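Local coordinates for basic blue protein (Cucumis sativus, PDB 2CBP) that binds a single type 1 (blue) copper ion as a plant phytocyanin and probably serves in electron transfer, at residues A1-F13 with D28-V41. Numbering follows the deposited sequence.
Sequences AVYVVGGSGGWTF and DILLFNYNPSMHNV. Residue 37 of segment 28-41 comes from a tag, linker or insertion. With CU (copper (II) ion), chain B.
Trp-11 presses one face of its indole against the rim of Phe-32 and thereby illustrates how a cupredoxin-type fold ties strand pairing to its copper loop. With CG anti to the backbone N (chi1 177°), the side chain carries the indole from the backbone of segment 1-13 in among residues of 28-41. Starting at the root, Trp-11 CB lies 3.6 Å from Asn-33 O, the carbonyl that also accepts the Trp-11 backbone N-H. Phe-32 CD2 lies 3.7 Å from Trp-11 CD2 and also meets Trp-11 CG, in an edge-to-face pair whose planes stand 87° apart. Trp-11 CD1 comes to 3.7 Å from Tyr-34 CD1 as the pyrrole edge of the indole turns toward the Tyr-34 face, an offset edge-to-face pair; the Tyr-34 hydroxyl is held by Asp-66. Val-41 CG2 is a separate neighbour of CD1. Next round the five-membered ring, Trp-11 NE1 donates to Asn-40 O across 2.7 Å; the N-H points almost straight at the oxygen (177°), which lies in the indole plane, although the donor sits above the carbonyl plane. The six-membered ring closes the path, Trp-11 CE3 meeting Phe-32 CE2.

Phe-32 is itself sandwiched, Val-5 CG2 making a CH-pi contact 3.9 Å from its centroid and Val-41 CG1 covering the opposite face. Toward the N-terminus, strands 2-4 and 29-33 pair in parallel, and the Ala-1 amino group forms a salt bridge, Ala-1 N to Asp-28 OD1 at 3.0 Å.

Asn-40 directly follows His-39, whose ND1 binds copper at 1.9 Å with Cys-79, His-84 and Met-89 completing the site. Replacing Trp-11 with a leucine would probably leave Asn-40 O without its indole donor and open a gap between Phe-32 and Tyr-34. The straight bond and the Phe-32 and Tyr-34 contacts together probably hold the indole's rotation, and link strand 29-33, through Phe-32, to the backbone beside a copper ligand.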
loop_
_atom_site.group_PDB
_atom_site.type_symbol
_atom_site.label_atom_id
_atom_site.label_comp_id
_atom_site.label_asym_id
_atom_site.label_seq_id
_atom_site.Cartn_x
_atom_site.Cartn_y
_atom_site.Cartn_z
ATOM N N ALA A 1 -12.697 -8.449 6.814
ATOM C CA ALA A 1 -11.682 -8.404 7.862
ATOM C C ALA A 1 -10.737 -7.204 7.591
ATOM O O ALA A 1 -10.579 -6.838 6.432
ATOM C CB ALA A 1 -10.835 -9.653 7.970
ATOM N N VAL A 2 -10.189 -6.734 8.684
ATOM C CA VAL A 2 -9.233 -5.617 8.651
ATOM C C VAL A 2 -7.836 -6.117 8.996
ATOM O O VAL A 2 -7.630 -6.904 9.919
ATOM C CB VAL A 2 -9.663 -4.515 9.643
ATOM C CG1 VAL A 2 -8.720 -3.328 9.643
ATOM C CG2 VAL A 2 -11.104 -4.133 9.425
ATOM N N TYR A 3 -6.880 -5.629 8.235
ATOM C CA TYR A 3 -5.467 -5.925 8.389
ATOM C C TYR A 3 -4.718 -4.588 8.569
ATOM O O TYR A 3 -5.023 -3.645 7.838
ATOM C CB TYR A 3 -4.856 -6.648 7.178
ATOM C CG TYR A 3 -5.493 -8.007 6.954
ATOM C CD1 TYR A 3 -6.736 -8.124 6.342
ATOM C CD2 TYR A 3 -4.848 -9.161 7.393
ATOM C CE1 TYR A 3 -7.343 -9.356 6.149
ATOM C CE2 TYR A 3 -5.444 -10.413 7.209
ATOM C CZ TYR A 3 -6.685 -10.496 6.586
ATOM O OH TYR A 3 -7.284 -11.711 6.398
ATOM N N VAL A 4 -3.806 -4.619 9.510
ATOM C CA VAL A 4 -2.973 -3.432 9.775
ATOM C C VAL A 4 -1.640 -3.696 9.042
ATOM O O VAL A 4 -0.839 -4.569 9.408
ATOM C CB VAL A 4 -2.824 -3.148 11.271
ATOM C CG1 VAL A 4 -2.016 -1.863 11.505
ATOM C CG2 VAL A 4 -4.166 -3.115 11.980
ATOM N N VAL A 5 -1.475 -2.946 7.980
ATOM C CA VAL A 5 -0.256 -3.045 7.156
ATOM C C VAL A 5 1.000 -2.789 7.972
ATOM O O VAL A 5 1.147 -1.729 8.618
ATOM C CB VAL A 5 -0.371 -2.053 5.974
ATOM C CG1 VAL A 5 0.916 -2.078 5.143
ATOM C CG2 VAL A 5 -1.604 -2.292 5.151
ATOM N N GLY A 6 1.915 -3.733 7.946
ATOM C CA GLY A 6 3.186 -3.670 8.659
ATOM C C GLY A 6 3.070 -3.982 10.139
ATOM O O GLY A 6 4.075 -3.848 10.897
ATOM N N GLY A 7 1.893 -4.409 10.575
ATOM C CA GLY A 7 1.715 -4.727 12.017
ATOM C C GLY A 7 1.985 -3.505 12.904
ATOM O O GLY A 7 1.578 -2.367 12.592
ATOM N N SER A 8 2.702 -3.755 14.003
ATOM C CA SER A 8 3.005 -2.696 14.959
ATOM C C SER A 8 3.900 -1.605 14.410
ATOM O O SER A 8 3.839 -0.459 14.940
ATOM C CB SER A 8 3.477 -3.301 16.283
ATOM O OG SER A 8 2.346 -3.969 16.858
ATOM N N GLY A 9 4.649 -1.902 13.389
ATOM C CA GLY A 9 5.540 -0.913 12.753
ATOM C C GLY A 9 4.834 0.043 11.799
ATOM O O GLY A 9 5.397 1.104 11.438
ATOM N N GLY A 10 3.616 -0.303 11.398
ATOM C CA GLY A 10 2.802 0.462 10.496
ATOM C C GLY A 10 3.407 0.455 9.079
ATOM O O GLY A 10 4.248 -0.379 8.780
ATOM N N TRP A 11 2.923 1.386 8.311
ATOM C CA TRP A 11 3.300 1.621 6.889
ATOM C C TRP A 11 4.670 2.296 6.931
ATOM O O TRP A 11 4.772 3.435 7.362
ATOM C CB TRP A 11 2.221 2.394 6.187
ATOM C CG TRP A 11 2.352 2.837 4.785
ATOM C CD1 TRP A 11 2.177 4.093 4.309
ATOM C CD2 TRP A 11 2.649 2.020 3.639
ATOM N NE1 TRP A 11 2.326 4.148 2.925
ATOM C CE2 TRP A 11 2.623 2.867 2.506
ATOM C CE3 TRP A 11 2.907 0.667 3.479
ATOM C CZ2 TRP A 11 2.870 2.400 1.226
ATOM C CZ3 TRP A 11 3.147 0.196 2.189
ATOM C CH2 TRP A 11 3.139 1.047 1.095
ATOM N N THR A 12 5.654 1.523 6.504
ATOM C CA THR A 12 7.048 2.012 6.531
ATOM C C THR A 12 7.904 1.367 5.472
ATOM O O THR A 12 7.390 0.646 4.589
ATOM C CB THR A 12 7.522 1.759 7.976
ATOM O OG1 THR A 12 8.742 2.453 8.091
ATOM C CG2 THR A 12 7.668 0.276 8.298
ATOM N N PHE A 13 9.198 1.619 5.538
ATOM C CA PHE A 13 10.208 1.110 4.613
ATOM C C PHE A 13 10.389 -0.405 4.674
ATOM O O PHE A 13 10.076 -1.042 5.686
ATOM C CB PHE A 13 11.561 1.803 4.867
ATOM C CG PHE A 13 11.542 3.300 4.762
ATOM C CD1 PHE A 13 11.620 3.922 3.523
ATOM C CD2 PHE A 13 11.460 4.084 5.918
ATOM C CE1 PHE A 13 11.611 5.312 3.419
ATOM C CE2 PHE A 13 11.450 5.479 5.836
ATOM C CZ PHE A 13 11.524 6.084 4.570
ATOM N N ASP A 28 -12.191 -6.920 2.063
ATOM C CA ASP A 28 -11.286 -6.807 3.233
ATOM C C ASP A 28 -10.776 -5.345 3.197
ATOM O O ASP A 28 -10.825 -4.661 2.158
ATOM C CB ASP A 28 -10.181 -7.821 3.231
ATOM C CG ASP A 28 -10.529 -9.216 3.674
ATOM O OD1 ASP A 28 -11.707 -9.415 4.128
ATOM O OD2 ASP A 28 -9.716 -10.146 3.629
ATOM N N ILE A 29 -10.316 -4.889 4.343
ATOM C CA ILE A 29 -9.791 -3.549 4.536
ATOM C C ILE A 29 -8.327 -3.573 4.987
ATOM O O ILE A 29 -7.928 -4.321 5.875
ATOM C CB ILE A 29 -10.574 -2.770 5.607
ATOM C CG1 ILE A 29 -12.005 -2.615 5.128
ATOM C CG2 ILE A 29 -9.965 -1.404 5.873
ATOM C CD1 ILE A 29 -13.006 -2.229 6.216
ATOM N N LEU A 30 -7.555 -2.700 4.328
ATOM C CA LEU A 30 -6.148 -2.521 4.664
ATOM C C LEU A 30 -6.117 -1.163 5.417
ATOM O O LEU A 30 -6.679 -0.192 4.899
ATOM C CB LEU A 30 -5.196 -2.457 3.500
ATOM C CG LEU A 30 -5.080 -3.684 2.605
ATOM C CD1 LEU A 30 -3.893 -3.517 1.699
ATOM C CD2 LEU A 30 -4.995 -4.946 3.402
ATOM N N LEU A 31 -5.516 -1.211 6.569
ATOM C CA LEU A 31 -5.374 -0.009 7.425
ATOM C C LEU A 31 -3.901 0.404 7.445
ATOM O O LEU A 31 -3.035 -0.355 7.873
ATOM C CB LEU A 31 -5.905 -0.300 8.807
ATOM C CG LEU A 31 -6.105 0.882 9.753
ATOM C CD1 LEU A 31 -7.226 0.530 10.697
ATOM C CD2 LEU A 31 -4.848 1.252 10.493
ATOM N N PHE A 32 -3.675 1.626 6.986
ATOM C CA PHE A 32 -2.353 2.228 6.868
ATOM C C PHE A 32 -2.134 3.337 7.899
ATOM O O PHE A 32 -2.818 4.362 7.819
ATOM C CB PHE A 32 -2.177 2.839 5.455
ATOM C CG PHE A 32 -2.193 1.892 4.288
ATOM C CD1 PHE A 32 -3.382 1.445 3.741
ATOM C CD2 PHE A 32 -0.981 1.464 3.721
ATOM C CE1 PHE A 32 -3.398 0.559 2.663
ATOM C CE2 PHE A 32 -0.970 0.589 2.629
ATOM C CZ PHE A 32 -2.193 0.150 2.107
ATOM N N ASN A 33 -1.172 3.075 8.767
ATOM C CA ASN A 33 -0.789 4.023 9.818
ATOM C C ASN A 33 0.595 4.622 9.532
ATOM O O ASN A 33 1.559 3.833 9.407
ATOM C CB ASN A 33 -0.726 3.361 11.194
ATOM C CG ASN A 33 -2.051 2.890 11.751
ATOM O OD1 ASN A 33 -3.054 3.609 11.721
ATOM N ND2 ASN A 33 -2.008 1.688 12.283
ATOM N N TYR A 34 0.639 5.943 9.528
ATOM C CA TYR A 34 1.914 6.644 9.296
ATOM C C TYR A 34 1.793 8.134 9.554
ATOM O O TYR A 34 0.682 8.685 9.723
ATOM C CB TYR A 34 2.333 6.415 7.784
ATOM C CG TYR A 34 1.237 6.936 6.910
ATOM C CD1 TYR A 34 0.092 6.175 6.613
ATOM C CD2 TYR A 34 1.303 8.239 6.366
ATOM C CE1 TYR A 34 -0.922 6.671 5.853
ATOM C CE2 TYR A 34 0.273 8.737 5.596
ATOM C CZ TYR A 34 -0.848 7.957 5.326
ATOM O OH TYR A 34 -1.828 8.538 4.563
ATOM N N ASN A 35 2.952 8.775 9.525
ATOM C CA ASN A 35 3.080 10.240 9.677
ATOM C C ASN A 35 2.950 10.865 8.295
ATOM O O ASN A 35 3.923 10.739 7.547
ATOM C CB ASN A 35 4.464 10.543 10.258
ATOM C CG ASN A 35 4.640 12.046 10.500
ATOM O OD1 ASN A 35 3.964 12.883 9.888
ATOM N ND2 ASN A 35 5.549 12.368 11.416
ATOM N N PRO A 36 1.857 11.506 7.989
ATOM C CA PRO A 36 1.603 12.110 6.679
ATOM C C PRO A 36 2.533 13.198 6.243
ATOM O O PRO A 36 2.482 13.559 5.031
ATOM C CB PRO A 36 0.129 12.551 6.690
ATOM C CG PRO A 36 -0.171 12.729 8.166
ATOM C CD PRO A 36 0.666 11.666 8.861
ATOM N N SER A 37 3.327 13.707 7.150
ATOM C CA SER A 37 4.327 14.732 6.793
ATOM C C SER A 37 5.521 14.035 6.105
ATOM O O SER A 37 6.284 14.706 5.397
ATOM C CB SER A 37 4.787 15.532 7.995
ATOM O OG SER A 37 5.695 14.829 8.802
ATOM N N MET A 38 5.620 12.717 6.306
ATOM C CA MET A 38 6.709 11.930 5.782
ATOM C C MET A 38 6.393 10.804 4.824
ATOM O O MET A 38 7.335 10.237 4.246
ATOM C CB MET A 38 7.411 11.240 7.021
ATOM C CG MET A 38 7.747 12.281 8.062
ATOM S SD MET A 38 8.912 11.723 9.299
ATOM C CE MET A 38 8.166 10.151 9.779
ATOM N N HIS A 39 5.138 10.454 4.719
ATOM C CA HIS A 39 4.680 9.344 3.870
ATOM C C HIS A 39 3.245 9.545 3.375
ATOM O O HIS A 39 2.502 10.359 3.890
ATOM C CB HIS A 39 4.735 8.038 4.667
ATOM C CG HIS A 39 6.037 7.587 5.238
ATOM N ND1 HIS A 39 7.062 7.026 4.468
ATOM C CD2 HIS A 39 6.439 7.608 6.554
ATOM C CE1 HIS A 39 8.020 6.759 5.306
ATOM N NE2 HIS A 39 7.700 7.086 6.566
ATOM N N ASN A 40 2.877 8.754 2.371
ATOM C CA ASN A 40 1.564 8.744 1.752
ATOM C C ASN A 40 1.300 7.286 1.279
ATOM O O ASN A 40 2.147 6.403 1.401
ATOM C CB ASN A 40 1.349 9.753 0.603
ATOM C CG ASN A 40 2.298 9.591 -0.550
ATOM O OD1 ASN A 40 2.887 8.499 -0.754
ATOM N ND2 ASN A 40 2.533 10.652 -1.330
ATOM N N VAL A 41 0.079 7.144 0.769
ATOM C CA VAL A 41 -0.370 5.846 0.212
ATOM C C VAL A 41 -0.886 6.202 -1.185
ATOM O O VAL A 41 -1.782 7.075 -1.314
ATOM C CB VAL A 41 -1.427 5.155 1.102
ATOM C CG1 VAL A 41 -1.945 3.862 0.474
ATOM C CG2 VAL A 41 -0.945 4.927 2.521
HETATM CU CU CU B . 7.131 6.790 2.553
HETATM O O HOH W 1 -0.629 0.435 9.093
HETATM O O HOH W 2 0.443 0.298 13.071
HETATM O O HOH W 3 8.978 5.451 9.078
#